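Local coordinates for protein porin (Rhodobacter blasticus, PDB 3PRN) that forms trimeric channels that let small hydrophilic solutes of up to about 0.6 kDa diffuse passively through the outer membrane, at residues Y7-L12 and S28-I33; N76-S81 and V135-S140; A110-F115 and N191-V196. The protein carries 1 engineered substitution. All coordinates share one frame; numbering follows the deposited sequence.

Interaction 1. Residues Y7-L12 and S28-I33. With MG (magnesium ion), chain B.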
ATOM      1  N   TYR A   7      -0.932   1.039 -15.046  1.00 19.52           N
ATOM      2  CA  TYR A   7      -1.479   1.970 -16.020  1.00 18.36           C
ATOM      3  C   TYR A   7      -2.326   3.021 -15.311  1.00 19.07           C
ATOM      4  O   TYR A   7      -2.765   2.845 -14.171  1.00 17.39           O
ATOM      5  CB  TYR A   7      -2.320   1.271 -17.078  1.00 19.37           C
ATOM      6  CG  TYR A   7      -3.652   0.669 -16.720  1.00 19.30           C
ATOM      7  CD1 TYR A   7      -4.758   1.464 -16.461  1.00 21.36           C
ATOM      8  CD2 TYR A   7      -3.778  -0.718 -16.651  1.00 20.40           C
ATOM      9  CE1 TYR A   7      -5.988   0.879 -16.131  1.00 24.45           C
ATOM     10  CE2 TYR A   7      -4.988  -1.331 -16.337  1.00 20.52           C
ATOM     11  CZ  TYR A   7      -6.082  -0.519 -16.083  1.00 22.85           C
ATOM     12  OH  TYR A   7      -7.299  -1.097 -15.780  1.00 21.92           O
ATOM     13  N   GLY A   8      -2.436   4.183 -15.974  1.00 18.21           N
ATOM     14  CA  GLY A   8      -3.343   5.202 -15.502  1.00 18.01           C
ATOM     15  C   GLY A   8      -4.318   5.439 -16.709  1.00 19.44           C
ATOM     16  O   GLY A   8      -3.936   5.184 -17.863  1.00 18.46           O
ATOM     17  N   ARG A   9      -5.535   5.837 -16.372  1.00 18.72           N
ATOM     18  CA  ARG A   9      -6.482   6.220 -17.433  1.00 20.13           C
ATOM     19  C   ARG A   9      -7.370   7.317 -16.870  1.00 20.41           C
ATOM     20  O   ARG A   9      -7.723   7.283 -15.674  1.00 19.57           O
ATOM     21  CB  ARG A   9      -7.265   5.056 -18.004  1.00 20.32           C
ATOM     22  CG  ARG A   9      -8.418   4.569 -17.115  1.00 21.07           C
ATOM     23  CD  ARG A   9      -9.016   3.274 -17.684  1.00 20.76           C
ATOM     24  NE  ARG A   9     -10.163   2.901 -16.895  1.00 21.83           N
ATOM     25  CZ  ARG A   9     -10.720   1.671 -16.913  1.00 21.16           C
ATOM     26  NH1 ARG A   9     -10.248   0.711 -17.658  1.00 20.83           N
ATOM     27  NH2 ARG A   9     -11.779   1.523 -16.120  1.00 23.24           N
ATOM     28  N   PHE A  10      -7.800   8.222 -17.758  1.00 19.91           N
ATOM     29  CA  PHE A  10      -8.781   9.233 -17.297  1.00 20.81           C
ATOM     30  C   PHE A  10      -9.564   9.736 -18.513  1.00 20.99           C
ATOM     31  O   PHE A  10      -9.022   9.665 -19.633  1.00 20.58           O
ATOM     32  CB  PHE A  10      -8.063  10.359 -16.531  1.00 21.17           C
ATOM     33  CG  PHE A  10      -7.071  11.164 -17.324  1.00 23.46           C
ATOM     34  CD1 PHE A  10      -7.497  12.173 -18.161  1.00 26.21           C
ATOM     35  CD2 PHE A  10      -5.704  10.932 -17.245  1.00 24.72           C
ATOM     36  CE1 PHE A  10      -6.609  12.922 -18.926  1.00 27.08           C
ATOM     37  CE2 PHE A  10      -4.821  11.713 -17.975  1.00 25.13           C
ATOM     38  CZ  PHE A  10      -5.254  12.690 -18.811  1.00 24.80           C
ATOM     39  N   GLY A  11     -10.762  10.264 -18.337  1.00 20.96           N
ATOM     40  CA  GLY A  11     -11.523  10.742 -19.489  1.00 20.91           C
ATOM     41  C   GLY A  11     -12.938  11.089 -18.964  1.00 22.23           C
ATOM     42  O   GLY A  11     -13.145  11.261 -17.755  1.00 21.12           O
ATOM     43  N   LEU A  12     -13.861  11.163 -19.900  1.00 21.55           N
ATOM     44  CA  LEU A  12     -15.232  11.539 -19.621  1.00 22.71           C
ATOM     45  C   LEU A  12     -16.117  10.296 -19.818  1.00 22.86           C
ATOM     46  O   LEU A  12     -15.913   9.538 -20.767  1.00 22.68           O
ATOM     47  CB  LEU A  12     -15.696  12.628 -20.618  1.00 23.84           C
ATOM     48  CG  LEU A  12     -14.943  13.957 -20.485  1.00 26.76           C
ATOM     49  CD1 LEU A  12     -15.241  14.835 -21.707  1.00 29.09           C
ATOM     50  CD2 LEU A  12     -15.329  14.672 -19.203  1.00 28.84           C
ATOM     51  N   SER A  28     -14.086  10.060 -15.130  1.00 20.67           N
ATOM     52  CA  SER A  28     -13.849   8.742 -14.563  1.00 19.70           C
ATOM     53  C   SER A  28     -12.370   8.399 -14.784  1.00 19.23           C
ATOM     54  O   SER A  28     -11.890   8.488 -15.918  1.00 18.92           O
ATOM     55  CB  SER A  28     -14.735   7.693 -15.242  1.00 22.33           C
ATOM     56  OG  SER A  28     -14.390   6.389 -14.830  1.00 21.69           O
ATOM     57  N   SER A  29     -11.744   7.859 -13.742  1.00 18.44           N
ATOM     58  CA  SER A  29     -10.312   7.568 -13.861  1.00 17.87           C
ATOM     59  C   SER A  29      -9.915   6.405 -12.980  1.00 17.28           C
ATOM     60  O   SER A  29     -10.656   6.020 -12.068  1.00 16.88           O
ATOM     61  CB  SER A  29      -9.531   8.846 -13.493  1.00 19.05           C
ATOM     62  OG  SER A  29      -9.832   9.226 -12.187  1.00 21.69           O
ATOM     63  N   ARG A  30      -8.751   5.829 -13.303  1.00 16.86           N
ATOM     64  CA  ARG A  30      -8.310   4.634 -12.552  1.00 16.28           C
ATOM     65  C   ARG A  30      -6.773   4.638 -12.509  1.00 16.27           C
ATOM     66  O   ARG A  30      -6.135   4.944 -13.512  1.00 17.18           O
ATOM     67  CB  ARG A  30      -8.786   3.373 -13.277  1.00 15.09           C
ATOM     68  CG  ARG A  30      -8.100   2.084 -12.760  1.00 16.09           C
ATOM     69  CD  ARG A  30      -8.591   0.845 -13.461  1.00 19.07           C
ATOM     70  NE  ARG A  30      -9.983   0.557 -13.179  1.00 19.85           N
ATOM     71  CZ  ARG A  30     -10.636  -0.514 -13.681  1.00 21.00           C
ATOM     72  NH1 ARG A  30     -10.045  -1.394 -14.464  1.00 21.24           N
ATOM     73  NH2 ARG A  30     -11.911  -0.635 -13.343  1.00 22.42           N
ATOM     74  N   LEU A  31      -6.210   4.276 -11.371  1.00 16.07           N
ATOM     75  CA  LEU A  31      -4.769   4.059 -11.297  1.00 16.82           C
ATOM     76  C   LEU A  31      -4.562   2.585 -10.898  1.00 17.41           C
ATOM     77  O   LEU A  31      -5.169   2.171  -9.868  1.00 17.26           O
ATOM     78  CB  LEU A  31      -4.104   4.996 -10.313  1.00 18.45           C
ATOM     79  CG  LEU A  31      -2.650   4.618  -9.947  1.00 20.15           C
ATOM     80  CD1 LEU A  31      -1.795   4.717 -11.198  1.00 21.99           C
ATOM     81  CD2 LEU A  31      -2.126   5.573  -8.892  1.00 21.23           C
ATOM     82  N   ARG A  32      -3.826   1.801 -11.673  1.00 16.80           N
ATOM     83  CA  ARG A  32      -3.573   0.421 -11.294  1.00 16.29           C
ATOM     84  C   ARG A  32      -2.047   0.201 -11.171  1.00 17.35           C
ATOM     85  O   ARG A  32      -1.275   0.495 -12.116  1.00 16.12           O
ATOM     86  CB  ARG A  32      -4.149  -0.590 -12.328  1.00 17.24           C
ATOM     87  CG  ARG A  32      -3.744  -2.037 -11.958  1.00 17.36           C
ATOM     88  CD  ARG A  32      -4.238  -2.996 -13.086  1.00 17.70           C
ATOM     89  NE  ARG A  32      -5.680  -3.189 -12.937  1.00 17.57           N
ATOM     90  CZ  ARG A  32      -6.455  -3.941 -13.719  1.00 20.92           C
ATOM     91  NH1 ARG A  32      -5.937  -4.636 -14.752  1.00 19.55           N
ATOM     92  NH2 ARG A  32      -7.766  -4.017 -13.458  1.00 18.51           N
ATOM     93  N   ILE A  33      -1.607  -0.335 -10.020  1.00 15.90           N
ATOM     94  CA  ILE A  33      -0.229  -0.719  -9.837  1.00 17.12           C
ATOM     95  C   ILE A  33      -0.165  -2.206  -9.504  1.00 18.50           C
ATOM     96  O   ILE A  33      -0.817  -2.621  -8.538  1.00 17.91           O
ATOM     97  CB  ILE A  33       0.441   0.065  -8.681  1.00 19.87           C
ATOM     98  CG1 ILE A  33       0.587   1.552  -9.011  1.00 22.73           C
ATOM     99  CG2 ILE A  33       1.851  -0.436  -8.359  1.00 18.90           C
ATOM    100  CD1 ILE A  33       0.630   2.435  -7.770  1.00 28.78           C
TER
HETATM  101 MG    MG B 290     -14.760   5.523 -13.006  1.00 42.90          MG
HETATM  102  O   HOH W   1     -11.673   4.615 -15.402  1.00 27.23           O
HETATM  103  O   HOH W   2     -12.741   4.053 -12.924  1.00 26.45           O
HETATM  104  O   HOH W   3     -15.264   4.176 -10.970  1.00 42.86           O
HETATM  105  O   HOH W   4     -16.860   6.334 -12.538  1.00 36.35           O

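Interaction 2. Residues N76-S81 and V135-S140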
ATOM      1  N   ASN A  76       7.720 -25.581 -17.584  1.00 35.76           N
ATOM      2  CA  ASN A  76       7.480 -26.197 -18.894  1.00 37.29           C
ATOM      3  C   ASN A  76       6.106 -25.910 -19.467  1.00 36.66           C
ATOM      4  O   ASN A  76       5.444 -26.901 -19.887  1.00 37.20           O
ATOM      5  CB  ASN A  76       7.544 -27.725 -18.677  1.00 43.69           C
ATOM      6  CG  ASN A  76       8.827 -28.428 -19.105  1.00 50.08           C
ATOM      7  OD1 ASN A  76       9.916 -28.010 -18.727  1.00 51.79           O
ATOM      8  ND2 ASN A  76       8.746 -29.509 -19.861  1.00 52.04           N
ATOM      9  N   GLY A  77       5.683 -24.654 -19.482  1.00 36.40           N
ATOM     10  CA  GLY A  77       4.352 -24.377 -20.075  1.00 35.20           C
ATOM     11  C   GLY A  77       3.211 -24.611 -19.093  1.00 34.34           C
ATOM     12  O   GLY A  77       2.032 -24.345 -19.404  1.00 34.98           O
ATOM     13  N   VAL A  78       3.430 -25.237 -17.948  1.00 32.78           N
ATOM     14  CA  VAL A  78       2.356 -25.474 -16.994  1.00 31.27           C
ATOM     15  C   VAL A  78       2.464 -24.444 -15.851  1.00 29.90           C
ATOM     16  O   VAL A  78       3.549 -24.220 -15.307  1.00 29.31           O
ATOM     17  CB  VAL A  78       2.447 -26.881 -16.371  1.00 33.06           C
ATOM     18  CG1 VAL A  78       1.327 -27.099 -15.375  1.00 34.43           C
ATOM     19  CG2 VAL A  78       2.374 -27.952 -17.467  1.00 35.52           C
ATOM     20  N   THR A  79       1.362 -23.850 -15.472  1.00 28.89           N
ATOM     21  CA  THR A  79       1.347 -22.893 -14.350  1.00 26.95           C
ATOM     22  C   THR A  79       0.269 -23.302 -13.358  1.00 26.98           C
ATOM     23  O   THR A  79      -0.873 -23.614 -13.722  1.00 26.46           O
ATOM     24  CB  THR A  79       1.187 -21.462 -14.796  1.00 27.03           C
ATOM     25  OG1 THR A  79       2.236 -21.051 -15.668  1.00 26.57           O
ATOM     26  CG2 THR A  79       1.203 -20.476 -13.597  1.00 27.34           C
ATOM     27  N   VAL A  80       0.661 -23.410 -12.080  1.00 25.52           N
ATOM     28  CA  VAL A  80      -0.282 -23.709 -11.031  1.00 24.23           C
ATOM     29  C   VAL A  80      -0.339 -22.447 -10.150  1.00 23.94           C
ATOM     30  O   VAL A  80       0.733 -21.953  -9.787  1.00 23.65           O
ATOM     31  CB  VAL A  80       0.096 -24.916 -10.201  1.00 25.93           C
ATOM     32  CG1 VAL A  80      -0.980 -25.201  -9.148  1.00 25.81           C
ATOM     33  CG2 VAL A  80       0.215 -26.184 -11.053  1.00 27.89           C
ATOM     34  N   SER A  81      -1.501 -21.939  -9.868  1.00 23.18           N
ATOM     35  CA  SER A  81      -1.708 -20.741  -9.074  1.00 22.60           C
ATOM     36  C   SER A  81      -2.671 -21.014  -7.943  1.00 22.31           C
ATOM     37  O   SER A  81      -3.546 -21.878  -7.984  1.00 22.06           O
ATOM     38  CB  SER A  81      -2.101 -19.518  -9.914  1.00 24.32           C
ATOM     39  OG  SER A  81      -3.268 -19.815 -10.618  1.00 29.95           O
ATOM     40  N   VAL A 135      -5.060 -24.003 -12.848  1.00 26.00           N
ATOM     41  CA  VAL A 135      -3.973 -24.659 -13.581  1.00 27.30           C
ATOM     42  C   VAL A 135      -4.126 -24.250 -15.027  1.00 28.77           C
ATOM     43  O   VAL A 135      -5.266 -24.329 -15.552  1.00 27.64           O
ATOM     44  CB  VAL A 135      -4.086 -26.184 -13.467  1.00 29.70           C
ATOM     45  CG1 VAL A 135      -2.986 -26.818 -14.353  1.00 30.43           C
ATOM     46  CG2 VAL A 135      -3.965 -26.634 -12.038  1.00 30.09           C
ATOM     47  N   THR A 136      -3.057 -23.771 -15.671  1.00 29.72           N
ATOM     48  CA  THR A 136      -3.071 -23.464 -17.071  1.00 32.55           C
ATOM     49  C   THR A 136      -1.906 -24.214 -17.780  1.00 35.94           C
ATOM     50  O   THR A 136      -0.823 -24.434 -17.235  1.00 33.27           O
ATOM     51  CB  THR A 136      -2.956 -21.983 -17.445  1.00 31.93           C
ATOM     52  OG1 THR A 136      -1.647 -21.531 -17.041  1.00 33.83           O
ATOM     53  CG2 THR A 136      -3.948 -21.154 -16.630  1.00 32.46           C
ATOM     54  N   TYR A 137      -2.228 -24.595 -19.013  1.00 38.28           N
ATOM     55  CA  TYR A 137      -1.306 -25.332 -19.844  1.00 42.78           C
ATOM     56  C   TYR A 137      -1.371 -24.735 -21.257  1.00 45.10           C
ATOM     57  O   TYR A 137      -2.410 -24.791 -21.925  1.00 45.11           O
ATOM     58  CB  TYR A 137      -1.639 -26.831 -19.796  1.00 43.68           C
ATOM     59  CG  TYR A 137      -0.618 -27.628 -20.610  1.00 51.50           C
ATOM     60  CD1 TYR A 137       0.722 -27.224 -20.619  1.00 53.84           C
ATOM     61  CD2 TYR A 137      -1.015 -28.744 -21.351  1.00 54.13           C
ATOM     62  CE1 TYR A 137       1.665 -27.935 -21.367  1.00 57.40           C
ATOM     63  CE2 TYR A 137      -0.072 -29.457 -22.102  1.00 57.46           C
ATOM     64  CZ  TYR A 137       1.267 -29.052 -22.109  1.00 59.49           C
ATOM     65  OH  TYR A 137       2.184 -29.743 -22.837  1.00 62.02           O
ATOM     66  N   SER A 138      -0.251 -24.141 -21.650  1.00 48.16           N
ATOM     67  CA  SER A 138      -0.095 -23.512 -22.979  1.00 52.59           C
ATOM     68  C   SER A 138       0.841 -24.392 -23.848  1.00 55.19           C
ATOM     69  O   SER A 138       2.067 -24.391 -23.644  1.00 55.47           O
ATOM     70  CB  SER A 138       0.509 -22.113 -22.840  1.00 54.06           C
ATOM     71  OG  SER A 138      -0.409 -21.247 -22.189  1.00 55.92           O
ATOM     72  N   ILE A 139       0.217 -25.127 -24.756  1.00 56.89           N
ATOM     73  CA  ILE A 139       0.860 -26.130 -25.623  1.00 60.11           C
ATOM     74  C   ILE A 139       0.775 -25.796 -27.103  1.00 60.42           C
ATOM     75  O   ILE A 139       0.200 -26.506 -27.974  1.00 61.66           O
ATOM     76  CB  ILE A 139       0.323 -27.533 -25.223  1.00 63.04           C
ATOM     77  CG1 ILE A 139       0.347 -28.539 -26.379  1.00 64.04           C
ATOM     78  CG2 ILE A 139      -1.115 -27.491 -24.703  1.00 64.06           C
ATOM     79  CD1 ILE A 139      -1.034 -29.093 -26.737  1.00 63.58           C
ATOM     80  N   SER A 140       1.372 -24.649 -27.486  1.00 60.93           N
ATOM     81  CA  SER A 140       1.486 -24.090 -28.811  1.00 60.49           C
ATOM     82  C   SER A 140       0.183 -23.933 -29.597  1.00 59.91           C
ATOM     83  O   SER A 140      -0.368 -24.869 -30.220  1.00 60.36           O
ATOM     84  CB  SER A 140       2.527 -24.811 -29.697  1.00 62.14           C
ATOM     85  OG  SER A 140       2.851 -24.065 -30.860  1.00 62.22           O
TER

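Interaction 3. Residues A110-F115 and N191-V196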
ATOM      1  N   ALA A 110     -20.649 -11.282 -21.616  1.00 23.18           N
ATOM      2  CA  ALA A 110     -21.562 -12.211 -20.977  1.00 23.57           C
ATOM      3  C   ALA A 110     -22.342 -11.551 -19.839  1.00 25.06           C
ATOM      4  O   ALA A 110     -21.764 -10.855 -18.985  1.00 24.45           O
ATOM      5  CB  ALA A 110     -20.763 -13.371 -20.416  1.00 23.02           C
ATOM      6  N   GLN A 111     -23.650 -11.814 -19.777  1.00 25.15           N
ATOM      7  CA  GLN A 111     -24.457 -11.246 -18.695  1.00 26.70           C
ATOM      8  C   GLN A 111     -24.728 -12.318 -17.630  1.00 27.42           C
ATOM      9  O   GLN A 111     -25.875 -12.643 -17.322  1.00 29.50           O
ATOM     10  CB  GLN A 111     -25.812 -10.773 -19.251  1.00 26.58           C
ATOM     11  CG  GLN A 111     -25.668  -9.783 -20.392  1.00 25.67           C
ATOM     12  CD  GLN A 111     -25.157  -8.444 -19.900  1.00 27.47           C
ATOM     13  OE1 GLN A 111     -25.801  -7.828 -19.054  1.00 28.38           O
ATOM     14  NE2 GLN A 111     -24.028  -7.960 -20.370  1.00 27.22           N
ATOM     15  N   SER A 112     -23.667 -12.878 -17.080  1.00 27.41           N
ATOM     16  CA  SER A 112     -23.794 -13.899 -16.019  1.00 27.00           C
ATOM     17  C   SER A 112     -22.897 -13.499 -14.854  1.00 26.99           C
ATOM     18  O   SER A 112     -22.151 -12.501 -14.948  1.00 25.64           O
ATOM     19  CB  SER A 112     -23.411 -15.278 -16.558  1.00 29.27           C
ATOM     20  OG  SER A 112     -22.185 -15.204 -17.260  1.00 31.66           O
ATOM     21  N   SER A 113     -23.014 -14.163 -13.744  1.00 26.85           N
ATOM     22  CA  SER A 113     -22.232 -13.948 -12.539  1.00 26.00           C
ATOM     23  C   SER A 113     -21.242 -15.098 -12.415  1.00 25.26           C
ATOM     24  O   SER A 113     -21.614 -16.273 -12.503  1.00 25.03           O
ATOM     25  CB  SER A 113     -23.106 -14.126 -11.276  1.00 28.74           C
ATOM     26  OG  SER A 113     -23.920 -12.978 -11.091  1.00 33.61           O
ATOM     27  N   PHE A 114     -20.000 -14.779 -12.207  1.00 24.46           N
ATOM     28  CA  PHE A 114     -18.980 -15.815 -12.041  1.00 23.61           C
ATOM     29  C   PHE A 114     -17.788 -15.202 -11.293  1.00 24.20           C
ATOM     30  O   PHE A 114     -17.661 -13.970 -11.293  1.00 23.12           O
ATOM     31  CB  PHE A 114     -18.573 -16.363 -13.405  1.00 22.76           C
ATOM     32  CG  PHE A 114     -18.188 -15.269 -14.387  1.00 23.80           C
ATOM     33  CD1 PHE A 114     -16.863 -14.844 -14.453  1.00 23.78           C
ATOM     34  CD2 PHE A 114     -19.159 -14.698 -15.216  1.00 24.15           C
ATOM     35  CE1 PHE A 114     -16.500 -13.838 -15.347  1.00 25.64           C
ATOM     36  CE2 PHE A 114     -18.796 -13.686 -16.111  1.00 24.33           C
ATOM     37  CZ  PHE A 114     -17.466 -13.255 -16.176  1.00 24.55           C
ATOM     38  N   PHE A 115     -16.987 -16.042 -10.644  1.00 23.00           N
ATOM     39  CA  PHE A 115     -15.803 -15.520  -9.947  1.00 23.29           C
ATOM     40  C   PHE A 115     -14.724 -15.113 -10.957  1.00 22.55           C
ATOM     41  O   PHE A 115     -14.577 -15.674 -12.045  1.00 22.40           O
ATOM     42  CB  PHE A 115     -15.230 -16.589  -9.013  1.00 23.02           C
ATOM     43  CG  PHE A 115     -16.096 -16.855  -7.817  1.00 23.75           C
ATOM     44  CD1 PHE A 115     -16.688 -15.777  -7.152  1.00 23.07           C
ATOM     45  CD2 PHE A 115     -16.294 -18.146  -7.376  1.00 23.29           C
ATOM     46  CE1 PHE A 115     -17.489 -16.003  -6.052  1.00 24.23           C
ATOM     47  CE2 PHE A 115     -17.096 -18.360  -6.268  1.00 23.84           C
ATOM     48  CZ  PHE A 115     -17.670 -17.312  -5.610  1.00 24.18           C
ATOM     49  N   ASN A 191     -26.042 -22.456 -11.056  1.00 33.52           N
ATOM     50  CA  ASN A 191     -25.793 -21.369 -12.031  1.00 31.82           C
ATOM     51  C   ASN A 191     -24.744 -21.897 -12.988  1.00 31.98           C
ATOM     52  O   ASN A 191     -23.545 -21.647 -12.760  1.00 31.58           O
ATOM     53  CB  ASN A 191     -25.314 -20.153 -11.233  1.00 29.83           C
ATOM     54  CG  ASN A 191     -25.079 -18.949 -12.108  1.00 31.80           C
ATOM     55  OD1 ASN A 191     -25.744 -18.765 -13.133  1.00 30.73           O
ATOM     56  ND2 ASN A 191     -24.097 -18.106 -11.717  1.00 30.66           N
ATOM     57  N   ASP A 192     -25.093 -22.713 -13.968  1.00 30.55           N
ATOM     58  CA  ASP A 192     -24.113 -23.310 -14.847  1.00 30.35           C
ATOM     59  C   ASP A 192     -24.034 -22.503 -16.139  1.00 29.89           C
ATOM     60  O   ASP A 192     -25.056 -22.239 -16.799  1.00 30.25           O
ATOM     61  CB  ASP A 192     -24.360 -24.792 -15.111  1.00 32.70           C
ATOM     62  CG  ASP A 192     -24.561 -25.587 -13.841  1.00 35.98           C
ATOM     63  OD1 ASP A 192     -23.923 -25.345 -12.800  1.00 34.03           O
ATOM     64  OD2 ASP A 192     -25.465 -26.490 -13.835  1.00 39.13           O
ATOM     65  N   ILE A 193     -22.834 -22.011 -16.469  1.00 28.33           N
ATOM     66  CA  ILE A 193     -22.739 -21.088 -17.593  1.00 26.91           C
ATOM     67  C   ILE A 193     -21.817 -21.621 -18.660  1.00 25.81           C
ATOM     68  O   ILE A 193     -20.990 -22.496 -18.392  1.00 25.74           O
ATOM     69  CB  ILE A 193     -22.324 -19.680 -17.087  1.00 26.02           C
ATOM     70  CG1 ILE A 193     -20.915 -19.718 -16.432  1.00 26.14           C
ATOM     71  CG2 ILE A 193     -23.390 -19.174 -16.132  1.00 23.03           C
ATOM     72  CD1 ILE A 193     -20.460 -18.310 -16.010  1.00 26.26           C
ATOM     73  N   ALA A 194     -21.948 -21.142 -19.892  1.00 25.50           N
ATOM     74  CA  ALA A 194     -21.099 -21.700 -20.946  1.00 25.41           C
ATOM     75  C   ALA A 194     -20.884 -20.647 -22.029  1.00 25.08           C
ATOM     76  O   ALA A 194     -21.709 -19.772 -22.192  1.00 25.48           O
ATOM     77  CB  ALA A 194     -21.686 -22.943 -21.603  1.00 26.60           C
ATOM     78  N   PHE A 195     -19.816 -20.791 -22.748  1.00 25.04           N
ATOM     79  CA  PHE A 195     -19.434 -19.892 -23.796  1.00 25.75           C
ATOM     80  C   PHE A 195     -18.840 -20.668 -24.963  1.00 26.06           C
ATOM     81  O   PHE A 195     -18.052 -21.607 -24.795  1.00 27.22           O
ATOM     82  CB  PHE A 195     -18.345 -18.930 -23.254  1.00 24.74           C
ATOM     83  CG  PHE A 195     -17.453 -18.315 -24.289  1.00 24.45           C
ATOM     84  CD1 PHE A 195     -17.983 -17.469 -25.268  1.00 23.79           C
ATOM     85  CD2 PHE A 195     -16.065 -18.459 -24.219  1.00 24.54           C
ATOM     86  CE1 PHE A 195     -17.164 -16.821 -26.177  1.00 24.75           C
ATOM     87  CE2 PHE A 195     -15.241 -17.848 -25.153  1.00 22.68           C
ATOM     88  CZ  PHE A 195     -15.767 -16.992 -26.104  1.00 23.00           C
ATOM     89  N   VAL A 196     -19.165 -20.216 -26.171  1.00 26.29           N
ATOM     90  CA  VAL A 196     -18.497 -20.779 -27.340  1.00 26.88           C
ATOM     91  C   VAL A 196     -18.302 -19.581 -28.276  1.00 27.03           C
ATOM     92  O   VAL A 196     -19.250 -18.797 -28.402  1.00 26.41           O
ATOM     93  CB  VAL A 196     -19.368 -21.815 -28.086  1.00 30.04           C
ATOM     94  CG1 VAL A 196     -18.608 -22.237 -29.325  1.00 30.59           C
ATOM     95  CG2 VAL A 196     -19.623 -23.040 -27.200  1.00 30.65           C
TER
HETATM   96  O   HOH W   5     -25.216 -16.154 -14.232  1.00 29.89           O

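Interaction 1. Residues Y7-L12 and S28-I33
Tyr7, Arg9, Arg30 and Arg32 share the channel-facing side of the hairpin that begins the porin barrel, where strand 2-15 runs antiparallel to strand 25-39. Tyr7 with Arg32 and Arg9 with Arg30 are hydrogen-bonded pairs; Arg32 N reaches Tyr7 O at 2.9 Å. Between them Gly8 faces Leu31, and its CA lies 3.4 Å from Arg30 O in a CA-H...O contact. The chain of Arg30, with CG anti to the backbone N (chi1 167°) and a bend at chi3, lies beside the extended chain of Arg9, and the two guanidinium groups stack with their planes 25° apart, Arg9 NH2 lying 3.4 Å from Arg30 CZ, over the centre of the group. The like charges are probably tolerated because Arg30 NE has a salt bridge to Asp56 and Arg9 lies against Glu103. Such a basic wall facing an acidic loop is familiar from the eyelet of general porins. Arg30 also gives NH1 to Tyr7 OH, 3.1 Å away and in the guanidinium plane. That hydroxyl sits 3.6 Å from Arg32 CZ, over the face of a guanidinium whose NE is hydrogen-bonded to Gln54, while Arg32 CB lies over the centre of the tyrosine ring. A leucine in place of Arg30 would probably leave Tyr7 OH without this donor, Arg9 without its stacking partner and Asp56 without this countercharge. Ser28 OG binds the magnesium ion at 2.1 Å, with Asp57 and three waters as the other ligands. Water 1 accepts from Arg9 NE at 2.7 Å and donates to Ser28 OG. That OG is also hydrogen-bonded to Glu103, so a short oxygen-bearing side chain suits the place. On the reverse of the sheet, Phe10, Ser29 and Leu31 pack against a neighbouring subunit, Phe10 also touching a detergent molecule.

Interaction 2. Residues N76-S81 and V135-S140
The ring of Tyr137 presents its edge to Gly77, whose carbonyl oxygen lies near the ring plane, 3.4 Å from Tyr137 CD1. Over one face, offset toward the rim, stands CG2 of Ile139, two residues farther along the same segment. Val78 approaches obliquely, its CG2 3.6 Å from Tyr137 CD1. With CG anti to the backbone N (chi1 -177°), the tyrosine leans across the strand boundary far enough to make both contacts. Gly77 suits this spot: its positive phi of 83° would jam a CB against the carbonyl before it, and a CB would also press on Ser138 O. The same carbonyl of Gly77 accepts the N-H of Ser138 at 3.2 Å, closing the end of the antiparallel pairing. Farther in, Thr79 and Thr136 form a hydrogen-bonded pair with two bonds, Thr79 N to Thr136 O and Thr136 N to Thr79 O, each 2.9 Å long. Their side chains lie side by side on the face opposite the tyrosine, with Thr79 CB 3.6 Å from Thr136 OG1; the hydroxyl of Thr79 finds its partner in Ser74. The three valines, Val78, Val80 and Val135, lie on the same side of the sheet as Tyr137 and touch one another only loosely, Val80 CG2 being 4.3 Å from Val135 CG2. Branched apolar residues fit this outward surface, where a detergent molecule lies near Val80, as on the lipid-facing side of a porin barrel. Strand 78-83 is bonded on its other edge to strand 70-75, through Val80 and Thr73, while strand 131-138 passes the sheet on to strand 142-150 through Val135 with Leu146 and Tyr137 with Leu144.

Interaction 3. Residues A110-F115 and N191-V196
Ile193 makes the apolar part of this contact, its CD1 methyl touching both Ser112 and Phe114. That methyl is 3.8 Å from Phe114 CB and 3.9 Å from Phe114 CD2, reaching the ring obliquely, and the two side chains cross at about a right angle. It also lies 3.8 Å from Ser112 OG, while the other branch, Ile193 CG2, comes to 3.9 Å from Ser112 CB. Setting CG1 between the backbone N and the carbonyl carbon (chi1 63°), with the chain extended beyond it, carries CD1 to the phenylalanine and leaves CG2 for the serine. A branched aliphatic side chain therefore serves two neighbours, and the small serine probably lets the loop come close. Phe89 of helix 88-91 touches Ile193 as well and meets the Phe114 ring edge-to-face. Residues 110-115 belong to the long segment between strands 78-83 and 131-138, which in general porins folds into the barrel and narrows the channel; here it is braced against the start of wall strand 193-200. The polar contacts gather at Asn191, just before that strand, where an asparagine suits the place by having a donor and an acceptor at the end of a short stem. Its ND2 gives Ser113 O a weak, bent bond of 3.2 Å (125° at the hydrogen), whereas its stronger partner is Ala185 O. Water 5 makes a second link, accepting from Ser113 N at 3.0 Å and donating to Asn191 OD1 at 2.9 Å. Because OD1 also accepts from Leu217 N, both ends of the amide are engaged and its rotation is probably fixed.

How the interactions relate
All three contacts reach one closed antiparallel sheet, but at well-separated places: the centres of interactions 1 and 2 are about 31 Å apart, and interactions 1 and 3 lie on opposite sides of the chain's centre. Interactions 1 and 2 each join neighbouring wall strands through regular backbone bonds. The first is buried, with charged groups and a metal on its channel side and a neighbouring subunit behind; the second is a surface contact, carried by valines and a tyrosine. Interaction 3, partly buried, has no strand pairing and instead sets the internal loop against the wall through the methyls of one isoleucine, a weak bond and a water. Along the chain, interactions 2 and 3 alternate their segments.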